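PDB 3L84: transketolase from Campylobacter jejuni, which belongs to the thiamine diphosphate-binding enzymes named transketolases, and assembles as a pair of identical alpha/beta chains. Local coordinates for residues 18-23 against 89-94; 71-76 against 96-101; 65-70 against 254-259; 12-17 against 242-247. All coordinates share one frame; numbering follows the deposited sequence. Where two conformers were deposited one is given.

Contact 1: residues 18-23 against 89-94; sequences ADMVQK and KNFRQL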
loop_
_atom_site.group_PDB
_atom_site.type_symbol
_atom_site.label_atom_id
_atom_site.label_comp_id
_atom_site.label_asym_id
_atom_site.label_seq_id
_atom_site.Cartn_x
_atom_site.Cartn_y
_atom_site.Cartn_z
ATOM N N ALA A 18 25.902 -16.274 -13.627
ATOM C CA ALA A 18 25.309 -17.536 -14.019
ATOM C C ALA A 18 25.748 -18.680 -13.120
ATOM O O ALA A 18 24.936 -19.514 -12.724
ATOM C CB ALA A 18 25.665 -17.845 -15.493
ATOM N N ASP A 19 27.039 -18.720 -12.829
ATOM C CA ASP A 19 27.582 -19.761 -11.969
ATOM C C ASP A 19 27.023 -19.689 -10.556
ATOM O O ASP A 19 26.818 -20.719 -9.906
ATOM C CB ASP A 19 29.118 -19.706 -11.899
ATOM C CG ASP A 19 29.813 -20.081 -13.221
ATOM O OD1 ASP A 19 29.185 -20.720 -14.102
ATOM O OD2 ASP A 19 31.029 -19.798 -13.379
HETATM N N MSE A 20 26.846 -18.485 -10.032
HETATM C CA MSE A 20 26.249 -18.290 -8.701
HETATM C C MSE A 20 24.842 -18.820 -8.591
HETATM O O MSE A 20 24.487 -19.487 -7.692
HETATM C CB MSE A 20 26.215 -16.801 -8.325
HETATM C CG MSE A 20 27.529 -16.250 -8.063
HETATM SE SE MSE A 20 27.546 -14.285 -8.047
HETATM C CE MSE A 20 26.311 -14.279 -6.773
ATOM N N VAL A 21 24.048 -18.486 -9.578
ATOM C CA VAL A 21 22.676 -18.944 -9.639
ATOM C C VAL A 21 22.620 -20.462 -9.802
ATOM O O VAL A 21 21.829 -21.155 -9.167
ATOM C CB VAL A 21 21.938 -18.249 -10.810
ATOM C CG1 VAL A 21 20.556 -18.889 -11.080
ATOM C CG2 VAL A 21 21.790 -16.768 -10.485
ATOM N N GLN A 22 23.498 -21.012 -10.635
ATOM C CA GLN A 22 23.476 -22.434 -10.904
ATOM C C GLN A 22 23.863 -23.233 -9.652
ATOM O O GLN A 22 23.206 -24.223 -9.324
ATOM C CB GLN A 22 24.395 -22.769 -12.067
ATOM C CG GLN A 22 24.162 -24.112 -12.689
ATOM C CD GLN A 22 22.796 -24.209 -13.315
ATOM O OE1 GLN A 22 22.343 -23.270 -13.975
ATOM N NE2 GLN A 22 22.117 -25.351 -13.118
ATOM N N LYS A 23 24.869 -22.760 -8.916
ATOM C CA LYS A 23 25.311 -23.440 -7.700
ATOM C C LYS A 23 24.210 -23.405 -6.652
ATOM O O LYS A 23 23.991 -24.392 -5.934
ATOM C CB LYS A 23 26.619 -22.833 -7.182
ATOM C CG LYS A 23 27.209 -23.582 -5.972
ATOM C CD LYS A 23 28.615 -23.037 -5.659
ATOM C CE LYS A 23 29.280 -23.792 -4.507
ATOM N NZ LYS A 23 28.567 -23.672 -3.190
ATOM N N LYS A 89 29.992 -18.015 -3.803
ATOM C CA LYS A 89 29.654 -19.428 -3.785
ATOM C C LYS A 89 28.595 -19.816 -2.760
ATOM O O LYS A 89 28.174 -20.949 -2.722
ATOM C CB LYS A 89 30.933 -20.254 -3.557
ATOM C CG LYS A 89 31.843 -20.240 -4.755
ATOM C CD LYS A 89 33.195 -20.911 -4.494
ATOM C CE LYS A 89 34.123 -20.745 -5.718
ATOM N NZ LYS A 89 35.474 -21.358 -5.539
ATOM N N ASN A 90 28.208 -18.874 -1.913
ATOM C CA ASN A 90 27.191 -19.040 -0.880
ATOM C C ASN A 90 25.910 -18.260 -1.227
ATOM O O ASN A 90 25.061 -18.033 -0.350
ATOM C CB ASN A 90 27.736 -18.553 0.469
ATOM C CG ASN A 90 28.867 -19.410 0.976
ATOM O OD1 ASN A 90 29.004 -20.572 0.569
ATOM N ND2 ASN A 90 29.685 -18.855 1.844
ATOM N N PHE A 91 25.764 -17.831 -2.478
ATOM C CA PHE A 91 24.592 -17.118 -2.904
ATOM C C PHE A 91 23.309 -17.846 -2.490
ATOM O O PHE A 91 23.158 -19.042 -2.677
ATOM C CB PHE A 91 24.667 -16.969 -4.424
ATOM C CG PHE A 91 23.531 -16.216 -5.077
ATOM C CD1 PHE A 91 23.272 -14.876 -4.772
ATOM C CD2 PHE A 91 22.742 -16.810 -6.057
ATOM C CE1 PHE A 91 22.293 -14.165 -5.452
ATOM C CE2 PHE A 91 21.773 -16.100 -6.734
ATOM C CZ PHE A 91 21.555 -14.782 -6.434
ATOM N N ARG A 92 22.423 -17.084 -1.902
ATOM C CA ARG A 92 21.085 -17.547 -1.527
ATOM C C ARG A 92 21.053 -18.621 -0.435
ATOM O O ARG A 92 20.021 -19.222 -0.191
ATOM C CB ARG A 92 20.248 -17.955 -2.746
ATOM C CG ARG A 92 19.703 -16.762 -3.529
ATOM C CD ARG A 92 19.065 -17.140 -4.907
ATOM N NE ARG A 92 18.340 -15.970 -5.340
ATOM C CZ ARG A 92 17.035 -15.745 -5.235
ATOM N NH1 ARG A 92 16.194 -16.713 -4.959
ATOM N NH2 ARG A 92 16.566 -14.518 -5.425
ATOM N N GLN A 93 22.153 -18.810 0.259
ATOM C CA GLN A 93 22.236 -19.804 1.337
ATOM C C GLN A 93 22.076 -19.143 2.708
ATOM O O GLN A 93 22.517 -17.998 2.926
ATOM C CB GLN A 93 23.536 -20.579 1.284
ATOM C CG GLN A 93 23.762 -21.305 -0.041
ATOM C CD GLN A 93 22.515 -21.981 -0.554
ATOM O OE1 GLN A 93 21.949 -21.596 -1.611
ATOM N NE2 GLN A 93 21.995 -22.914 0.216
ATOM N N LEU A 94 21.503 -19.896 3.646
ATOM C CA LEU A 94 21.215 -19.358 4.955
ATOM C C LEU A 94 22.444 -18.740 5.584
ATOM O O LEU A 94 23.505 -19.359 5.659
ATOM C CB LEU A 94 20.665 -20.438 5.866
ATOM C CG LEU A 94 20.153 -19.995 7.216
ATOM C CD1 LEU A 94 18.842 -19.214 6.989
ATOM C CD2 LEU A 94 19.920 -21.203 8.137
#

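Contact 2: residues 71-76 against 96-101; sequences LLYSFL and SKTPGH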
loop_
_atom_site.group_PDB
_atom_site.type_symbol
_atom_site.label_atom_id
_atom_site.label_comp_id
_atom_site.label_asym_id
_atom_site.label_seq_id
_atom_site.Cartn_x
_atom_site.Cartn_y
_atom_site.Cartn_z
ATOM N N LEU A 71 24.450 -10.087 -10.171
ATOM C CA LEU A 71 25.286 -9.162 -10.939
ATOM C C LEU A 71 25.913 -8.107 -10.028
ATOM O O LEU A 71 27.097 -7.778 -10.151
ATOM C CB LEU A 71 24.473 -8.467 -12.037
ATOM C CG LEU A 71 25.237 -7.504 -12.938
ATOM C CD1 LEU A 71 26.282 -8.247 -13.768
ATOM C CD2 LEU A 71 24.291 -6.681 -13.880
ATOM N N LEU A 72 25.111 -7.547 -9.111
ATOM C CA LEU A 72 25.638 -6.599 -8.138
ATOM C C LEU A 72 26.750 -7.222 -7.313
ATOM O O LEU A 72 27.819 -6.636 -7.161
ATOM C CB LEU A 72 24.539 -6.066 -7.227
ATOM C CG LEU A 72 24.970 -5.103 -6.108
ATOM C CD1 LEU A 72 25.665 -3.888 -6.625
ATOM C CD2 LEU A 72 23.741 -4.765 -5.281
ATOM N N TYR A 73 26.518 -8.421 -6.792
ATOM C CA TYR A 73 27.534 -9.076 -5.967
ATOM C C TYR A 73 28.806 -9.369 -6.769
ATOM O O TYR A 73 29.912 -9.198 -6.263
ATOM C CB TYR A 73 26.972 -10.383 -5.414
ATOM C CG TYR A 73 25.791 -10.244 -4.487
ATOM C CD1 TYR A 73 25.605 -9.136 -3.721
ATOM C CD2 TYR A 73 24.856 -11.260 -4.377
ATOM C CE1 TYR A 73 24.510 -9.036 -2.857
ATOM C CE2 TYR A 73 23.789 -11.189 -3.521
ATOM C CZ TYR A 73 23.592 -10.080 -2.784
ATOM O OH TYR A 73 22.507 -9.982 -1.917
ATOM N N SER A 74 28.647 -9.791 -8.014
ATOM C CA SER A 74 29.811 -10.019 -8.867
ATOM C C SER A 74 30.649 -8.746 -9.004
ATOM O O SER A 74 31.885 -8.778 -8.852
ATOM C CB SER A 74 29.361 -10.491 -10.229
ATOM O OG SER A 74 28.725 -11.767 -10.218
ATOM N N PHE A 75 29.963 -7.631 -9.280
ATOM C CA PHE A 75 30.619 -6.339 -9.432
ATOM C C PHE A 75 31.295 -5.878 -8.138
ATOM O O PHE A 75 32.426 -5.393 -8.162
ATOM C CB PHE A 75 29.603 -5.315 -9.917
ATOM C CG PHE A 75 30.145 -3.917 -9.984
ATOM C CD1 PHE A 75 31.139 -3.601 -10.881
ATOM C CD2 PHE A 75 29.728 -2.956 -9.095
ATOM C CE1 PHE A 75 31.679 -2.314 -10.918
ATOM C CE2 PHE A 75 30.260 -1.669 -9.151
ATOM C CZ PHE A 75 31.220 -1.367 -10.068
ATOM N N LEU A 76 30.637 -6.050 -6.994
ATOM C CA LEU A 76 31.259 -5.639 -5.714
ATOM C C LEU A 76 32.514 -6.461 -5.444
ATOM O O LEU A 76 33.561 -5.925 -5.045
ATOM C CB LEU A 76 30.271 -5.764 -4.561
ATOM C CG LEU A 76 29.050 -4.864 -4.623
ATOM C CD1 LEU A 76 28.083 -5.140 -3.445
ATOM C CD2 LEU A 76 29.424 -3.368 -4.632
ATOM N N SER A 96 24.355 -16.323 4.610
ATOM C CA SER A 96 25.448 -15.818 3.762
ATOM C C SER A 96 25.414 -14.300 3.628
ATOM O O SER A 96 24.402 -13.672 3.925
ATOM C CB SER A 96 25.434 -16.445 2.385
ATOM O OG SER A 96 24.548 -15.778 1.516
ATOM N N LYS A 97 26.517 -13.751 3.107
ATOM C CA LYS A 97 26.637 -12.330 2.760
ATOM C C LYS A 97 26.006 -11.995 1.409
ATOM O O LYS A 97 26.041 -10.831 0.965
ATOM C CB LYS A 97 28.115 -11.898 2.738
ATOM C CG LYS A 97 28.804 -11.963 4.092
ATOM C CD LYS A 97 30.158 -11.250 4.066
ATOM C CE LYS A 97 30.849 -11.372 5.424
ATOM N NZ LYS A 97 32.222 -10.790 5.420
ATOM N N THR A 98 25.436 -13.013 0.736
ATOM C CA THR A 98 24.889 -12.877 -0.611
ATOM C C THR A 98 23.454 -13.387 -0.674
ATOM O O THR A 98 23.142 -14.315 -1.408
ATOM C CB THR A 98 25.801 -13.608 -1.604
ATOM O OG1 THR A 98 26.083 -14.904 -1.053
ATOM C CG2 THR A 98 27.101 -12.826 -1.812
ATOM N N PRO A 99 22.538 -12.746 0.045
ATOM C CA PRO A 99 21.141 -13.136 0.024
ATOM C C PRO A 99 20.499 -12.873 -1.341
ATOM O O PRO A 99 20.990 -12.118 -2.169
ATOM C CB PRO A 99 20.510 -12.223 1.090
ATOM C CG PRO A 99 21.412 -11.040 1.167
ATOM C CD PRO A 99 22.754 -11.638 0.990
ATOM N N GLY A 100 19.337 -13.491 -1.555
ATOM C CA GLY A 100 18.673 -13.441 -2.877
ATOM C C GLY A 100 18.314 -12.075 -3.386
ATOM O O GLY A 100 18.277 -11.878 -4.594
ATOM N N HIS A 101 17.979 -11.168 -2.480
ATOM C CA HIS A 101 17.827 -9.760 -2.806
ATOM C C HIS A 101 18.764 -8.960 -1.917
ATOM O O HIS A 101 19.061 -9.382 -0.804
ATOM C CB HIS A 101 16.375 -9.271 -2.663
ATOM C CG HIS A 101 15.433 -9.985 -3.573
ATOM N ND1 HIS A 101 15.015 -9.508 -4.800
ATOM C CD2 HIS A 101 14.894 -11.222 -3.453
ATOM C CE1 HIS A 101 14.235 -10.425 -5.372
ATOM N NE2 HIS A 101 14.145 -11.460 -4.576
#

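Contact 3: residues 65-70 against 254-259; sequences GGHASA and KSHGAP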
loop_
_atom_site.group_PDB
_atom_site.type_symbol
_atom_site.label_atom_id
_atom_site.label_comp_id
_atom_site.label_asym_id
_atom_site.label_seq_id
_atom_site.Cartn_x
_atom_site.Cartn_y
_atom_site.Cartn_z
ATOM N N GLY A 65 15.738 -3.477 -9.489
ATOM C CA GLY A 65 15.389 -4.869 -9.657
ATOM C C GLY A 65 16.349 -5.670 -8.803
ATOM O O GLY A 65 17.387 -6.137 -9.291
ATOM N N GLY A 66 16.016 -5.841 -7.528
ATOM C CA GLY A 66 16.906 -6.535 -6.580
ATOM C C GLY A 66 17.106 -7.978 -6.970
ATOM O O GLY A 66 18.077 -8.600 -6.546
ATOM N N HIS A 67 16.216 -8.515 -7.787
ATOM C CA HIS A 67 16.382 -9.857 -8.337
ATOM C C HIS A 67 17.693 -10.031 -9.067
ATOM O O HIS A 67 18.154 -11.163 -9.149
ATOM C CB HIS A 67 15.200 -10.279 -9.213
ATOM C CG HIS A 67 14.931 -9.352 -10.336
ATOM N ND1 HIS A 67 15.522 -9.459 -11.574
ATOM C CD2 HIS A 67 14.164 -8.243 -10.376
ATOM C CE1 HIS A 67 15.081 -8.474 -12.347
ATOM N NE2 HIS A 67 14.279 -7.706 -11.629
ATOM N N ALA A 68 18.288 -8.955 -9.588
ATOM C CA ALA A 68 19.566 -9.011 -10.280
ATOM C C ALA A 68 20.783 -8.952 -9.339
ATOM O O ALA A 68 21.901 -8.596 -9.753
ATOM C CB ALA A 68 19.610 -7.902 -11.366
ATOM N N SER A 69 20.557 -9.328 -8.090
ATOM C CA SER A 69 21.572 -9.359 -7.054
ATOM C C SER A 69 22.862 -10.059 -7.458
ATOM O O SER A 69 23.921 -9.608 -7.060
ATOM C CB SER A 69 20.979 -10.015 -5.815
ATOM O OG SER A 69 20.521 -11.304 -6.136
ATOM N N ALA A 70 22.799 -11.152 -8.225
ATOM C CA ALA A 70 24.035 -11.837 -8.548
ATOM C C ALA A 70 24.996 -10.932 -9.319
ATOM O O ALA A 70 26.212 -10.993 -9.168
ATOM C CB ALA A 70 23.745 -13.118 -9.359
ATOM N N LYS A 254 11.691 -17.442 -19.519
ATOM C CA LYS A 254 12.126 -18.488 -18.581
ATOM C C LYS A 254 13.492 -18.239 -17.965
ATOM O O LYS A 254 13.844 -18.846 -16.937
ATOM C CB LYS A 254 12.193 -19.855 -19.257
ATOM C CG LYS A 254 10.862 -20.416 -19.705
ATOM C CD LYS A 254 11.032 -21.802 -20.319
ATOM C CE LYS A 254 9.691 -22.349 -20.784
ATOM N NZ LYS A 254 9.843 -23.507 -21.715
ATOM N N SER A 255 14.309 -17.413 -18.619
ATOM C CA SER A 255 15.602 -17.078 -18.065
ATOM C C SER A 255 15.514 -16.048 -16.946
ATOM O O SER A 255 16.522 -15.788 -16.286
ATOM C CB SER A 255 16.554 -16.548 -19.134
ATOM O OG SER A 255 16.163 -15.248 -19.573
ATOM N N HIS A 256 14.339 -15.466 -16.717
ATOM C CA HIS A 256 14.233 -14.412 -15.703
ATOM C C HIS A 256 14.524 -14.965 -14.321
ATOM O O HIS A 256 15.283 -14.361 -13.580
ATOM C CB HIS A 256 12.831 -13.777 -15.691
ATOM C CG HIS A 256 12.568 -12.913 -14.486
ATOM N ND1 HIS A 256 13.161 -11.675 -14.321
ATOM C CD2 HIS A 256 11.817 -13.123 -13.389
ATOM C CE1 HIS A 256 12.760 -11.157 -13.169
ATOM N NE2 HIS A 256 11.931 -12.008 -12.596
ATOM N N GLY A 257 13.903 -16.059 -13.961
ATOM C CA GLY A 257 13.822 -16.473 -12.577
ATOM C C GLY A 257 14.171 -17.915 -12.279
ATOM O O GLY A 257 13.733 -18.422 -11.248
ATOM N N ALA A 258 14.920 -18.580 -13.157
ATOM C CA ALA A 258 15.383 -19.924 -12.894
ATOM C C ALA A 258 16.783 -20.066 -13.446
ATOM O O ALA A 258 17.133 -19.403 -14.401
ATOM C CB ALA A 258 14.471 -20.911 -13.541
ATOM N N PRO A 259 17.553 -21.002 -12.899
ATOM C CA PRO A 259 18.908 -21.270 -13.414
ATOM C C PRO A 259 18.914 -21.554 -14.914
ATOM O O PRO A 259 17.961 -22.125 -15.462
ATOM C CB PRO A 259 19.358 -22.490 -12.602
ATOM C CG PRO A 259 18.562 -22.399 -11.309
ATOM C CD PRO A 259 17.228 -21.840 -11.720
#

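Contact 4: residues 12-17 against 242-247; sequences TLRFLS and IAKGAG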
loop_
_atom_site.group_PDB
_atom_site.type_symbol
_atom_site.label_atom_id
_atom_site.label_comp_id
_atom_site.label_asym_id
_atom_site.label_seq_id
_atom_site.Cartn_x
_atom_site.Cartn_y
_atom_site.Cartn_z
ATOM N N THR A 12 32.894 -11.810 -17.899
ATOM C CA THR A 12 33.281 -12.190 -16.536
ATOM C C THR A 12 32.080 -11.998 -15.625
ATOM O O THR A 12 31.741 -12.881 -14.831
ATOM C CB THR A 12 34.491 -11.389 -16.044
ATOM O OG1 THR A 12 35.611 -11.657 -16.919
ATOM C CG2 THR A 12 34.876 -11.793 -14.613
ATOM N N LEU A 13 31.438 -10.838 -15.714
ATOM C CA LEU A 13 30.226 -10.599 -14.921
ATOM C C LEU A 13 29.125 -11.595 -15.258
ATOM O O LEU A 13 28.433 -12.071 -14.348
ATOM C CB LEU A 13 29.715 -9.171 -15.123
ATOM C CG LEU A 13 30.531 -8.009 -14.553
ATOM C CD1 LEU A 13 30.109 -6.690 -15.233
ATOM C CD2 LEU A 13 30.421 -7.915 -13.027
ATOM N N ARG A 14 28.906 -11.880 -16.549
ATOM C CA ARG A 14 27.874 -12.839 -16.941
ATOM C C ARG A 14 28.103 -14.188 -16.308
ATOM O O ARG A 14 27.169 -14.796 -15.759
ATOM C CB ARG A 14 27.857 -13.061 -18.455
ATOM C CG ARG A 14 27.347 -11.905 -19.298
ATOM C CD ARG A 14 27.151 -12.350 -20.745
ATOM N NE ARG A 14 26.334 -11.351 -21.382
ATOM C CZ ARG A 14 26.748 -10.214 -21.901
ATOM N NH1 ARG A 14 28.016 -9.937 -22.113
ATOM N NH2 ARG A 14 25.825 -9.323 -22.245
ATOM N N PHE A 15 29.336 -14.676 -16.350
ATOM C CA PHE A 15 29.563 -16.075 -15.908
ATOM C C PHE A 15 29.700 -16.216 -14.401
ATOM O O PHE A 15 29.277 -17.232 -13.849
ATOM C CB PHE A 15 30.692 -16.737 -16.689
ATOM C CG PHE A 15 30.419 -16.768 -18.181
ATOM C CD1 PHE A 15 29.193 -17.251 -18.655
ATOM C CD2 PHE A 15 31.361 -16.333 -19.096
ATOM C CE1 PHE A 15 28.907 -17.272 -20.014
ATOM C CE2 PHE A 15 31.075 -16.352 -20.461
ATOM C CZ PHE A 15 29.858 -16.809 -20.902
ATOM N N LEU A 16 30.161 -15.179 -13.698
ATOM C CA LEU A 16 30.042 -15.193 -12.238
ATOM C C LEU A 16 28.582 -15.253 -11.838
ATOM O O LEU A 16 28.187 -16.055 -10.994
ATOM C CB LEU A 16 30.724 -13.965 -11.596
ATOM C CG LEU A 16 32.249 -13.935 -11.564
ATOM C CD1 LEU A 16 32.714 -12.697 -10.846
ATOM C CD2 LEU A 16 32.836 -15.194 -10.866
ATOM N N SER A 17 27.752 -14.454 -12.474
ATOM C CA SER A 17 26.321 -14.403 -12.145
ATOM C C SER A 17 25.653 -15.724 -12.452
ATOM O O SER A 17 24.902 -16.272 -11.627
ATOM C CB SER A 17 25.618 -13.299 -12.944
ATOM O OG SER A 17 26.125 -12.001 -12.626
ATOM N N ILE A 242 17.281 -10.318 -22.915
ATOM C CA ILE A 242 17.390 -11.040 -21.659
ATOM C C ILE A 242 18.215 -12.315 -21.921
ATOM O O ILE A 242 18.131 -12.921 -22.974
ATOM C CB ILE A 242 16.031 -11.350 -21.013
ATOM C CG1 ILE A 242 16.235 -11.707 -19.535
ATOM C CG2 ILE A 242 15.238 -12.444 -21.762
ATOM C CD1 ILE A 242 14.924 -11.887 -18.770
ATOM N N ALA A 243 19.084 -12.635 -20.970
ATOM C CA ALA A 243 19.977 -13.793 -21.099
ATOM C C ALA A 243 20.913 -13.675 -22.310
ATOM O O ALA A 243 21.329 -14.659 -22.917
ATOM C CB ALA A 243 19.185 -15.099 -21.108
ATOM N N LYS A 244 21.248 -12.445 -22.661
ATOM C CA LYS A 244 22.238 -12.207 -23.729
ATOM C C LYS A 244 23.492 -13.033 -23.506
ATOM O O LYS A 244 24.067 -13.023 -22.421
ATOM C CB LYS A 244 22.601 -10.726 -23.807
ATOM C CG LYS A 244 23.650 -10.353 -24.876
ATOM C CD LYS A 244 23.118 -10.438 -26.313
ATOM C CE LYS A 244 24.137 -9.944 -27.292
ATOM N NZ LYS A 244 23.638 -10.059 -28.702
ATOM N N GLY A 245 23.863 -13.812 -24.509
ATOM C CA GLY A 245 25.025 -14.687 -24.433
ATOM C C GLY A 245 24.675 -16.133 -24.159
ATOM O O GLY A 245 25.560 -17.012 -24.278
ATOM N N ALA A 246 23.419 -16.404 -23.803
ATOM C CA ALA A 246 23.009 -17.752 -23.387
ATOM C C ALA A 246 22.215 -18.513 -24.432
ATOM O O ALA A 246 21.312 -19.275 -24.107
ATOM C CB ALA A 246 22.247 -17.695 -22.085
ATOM N N GLY A 247 22.559 -18.272 -25.694
ATOM C CA GLY A 247 22.152 -19.147 -26.787
ATOM C C GLY A 247 20.649 -19.341 -26.845
ATOM O O GLY A 247 19.908 -18.397 -27.115
#

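Contact 1: residues 18-23 against 89-94
Lys89 meets helix 18-23 through its carbonyl: Lys23 NZ donates to Lys89 O at 2.8 Å, lying in the carbonyl plane with a C=O...N angle of 149°. Lys23 runs extended from the helix and then bends at its last torsion (chi4 -63°), which turns the ammonium onto the oxygen. On the way Lys23 CE packs 4.0 Å from Lys89 CB, so the tip of one lysine meets the root of the other, whose own chain leads away. Asn90 opens a type II turn that ends at Gln93, closed by Gln93 N to Asn90 O. Phe91, second in that turn, sends its ring to the helix. Met20 O approaches it obliquely, 3.6 Å from Phe91 CD2, and so does Val21 CG2, 3.8 Å from Phe91 CE2, with the valine and the ring side by side and pointing the same way. Met20, a selenomethionine deposited in two conformers, crosses the ring at about a right angle in the one given and places CE off-centre over one face, a CH-pi contact 4.1 Å from the ring centroid that may be absent in the other. The opposite face is covered by Arg92 CG, over the ring centre. Beyond this, the Arg92 guanidinium reaches Ser26 and Gly100 and forms a salt bridge with Asp449 of the second subunit. The contact thus divides chemically: a buried aromatic ring is held between aliphatic groups by dispersion, while at the exposed margin a single charge-assisted bond joins an ammonium to a neutral carbonyl.

Contact 2: residues 71-76 against 96-101
Tyr73 and Thr98 mark the closest approach of the two backbones, their CA atoms 7.1 Å apart, where helix 71-76 faces an irregular run of chain; the Tyr73 side chain bridges the gap. In that run Ser96 OG accepts from Thr98 N at 3.0 Å, an ST turn that fixes the bend before the threonine. Tyr73 has CG anti to its carbonyl carbon (chi1 -63°), which sends the ring outward from the helix. Thr98 CG2 sits over one face, 4.0 Å from the Tyr73 ring centroid in a CH-pi contact, while Thr98 CB comes within 3.7 Å of Tyr73 CE2. Thr98 OG1 is engaged differently, bonded to Asp87 O. At the ring edge Tyr73 OH donates to Pro99 O, a short 2.6 Å bond reaching the acceptor 21° out of its carbonyl plane. The proline ring crosses the tyrosine at about a right angle, with Pro99 CD 3.4 Å from Tyr73 OH. The proton of the buried hydroxyl is thus taken up by a backbone carbonyl. Around this, Leu88 of helix 85-88 and Leu83 of the loop before it pack on Tyr73, Ser608 of the second subunit accepts from Gly100 N, and other sides of helix 69-79 lean on helices 3-24 and 30-42.

Contact 3: residues 65-70 against 254-259
His256 points one corner of its imidazole, CE1, at the face of His67 in an edge-to-face pair: the planes are turned 60° to each other and the centroids of the His67 and His256 rings lie 4.8 Å apart. The approach is offset toward the rim, His256 CE1 being 3.6 Å from both His67 ND1 and His67 CE1. Over the opposite face of His67, also toward the rim, stands Gly65 O, so the ring is held between the carbonyl of Gly65, two residues earlier, and the incoming His256 CE1. His67 has CG placed between its backbone N and carbonyl carbon (chi1 57°), which folds the ring back over that glycine. The chain here leaves strand 60-63, an outermost strand of the five-stranded parallel sheet in the thiamine diphosphate-binding domain, and passes through a short 3-10 segment, 66-67, to Ala68 at the N-cap of helix 69-79. His256 comes from the loop between strand 234-239 and helix 262-272; its CG is anti to the backbone N (chi1 167°), and the ring end reaches across. His28 touches both imidazoles, edge-to-face with His256, making a cluster of three histidines, consistent with the histidine-rich active-site region of transketolases.

Contact 4: residues 12-17 against 242-247
Arg14 leaves its helix with CG anti to the carbonyl carbon (chi1 -71°) and runs extended as far as NE, which brings that nitrogen alongside the 242-247 loop. Lys244 keeps CG anti to its backbone N but bends at chi2 (72°), so its ammonium swings off and only the base of the chain is met. Arg14 NE donates to Lys244 O at 3.0 Å, a bent bond with an N-H...O angle of 136°: the donor stands well above the carbonyl plane, and the oxygen well out of the guanidinium plane. Arg14 NH2 lies 3.6 Å from Lys244 CG, guanidinium against aliphatic chain. The two like charges stay apart, with Lys244 NZ 6.9 Å from Arg14 NH2. The other guanidinium nitrogens are held by the protein as well: NH2 by Leu33 O and by a salt bridge to Asp37, NH1 by Asn11, which fixes the group's rotation. Within the helix Ser17 OG folds back onto Leu13 O at 2.9 Å, on the opposite face of that carbonyl from Ser17 N. Lys244 O, the acceptor for Arg14, belongs to the central peptide of a type II turn from Ala243 to Ala246, closed by Ala246 N to Ala243 O at 2.9 Å, with Gly245 in the third position where glycine is classically found.

How the contacts relate
From the N terminus, helix 3-24 supplies 12-17 to contact 4 and, directly after, 18-23 to contact 1. Contact 4 closes the longest loop, back to 242-247, and encloses contacts 1 and 2. Contact 1 returns to 89-94 and crosses contacts 2 and 3, whose first segments fall within its loop while 96-101 and 254-259 lie beyond; contacts 3 and 4 cross too. Contact 2 is the shortest closure, from helix 69-79 to 96-101, and lies within contact 3. Arg92 N to Thr98 O joins contacts 1 and 2, Ser69 OG to Gly100 O contacts 2 and 3. Together they tie helices 3-24 and 69-79 to the 89-101 and 242-259 loops within one domain.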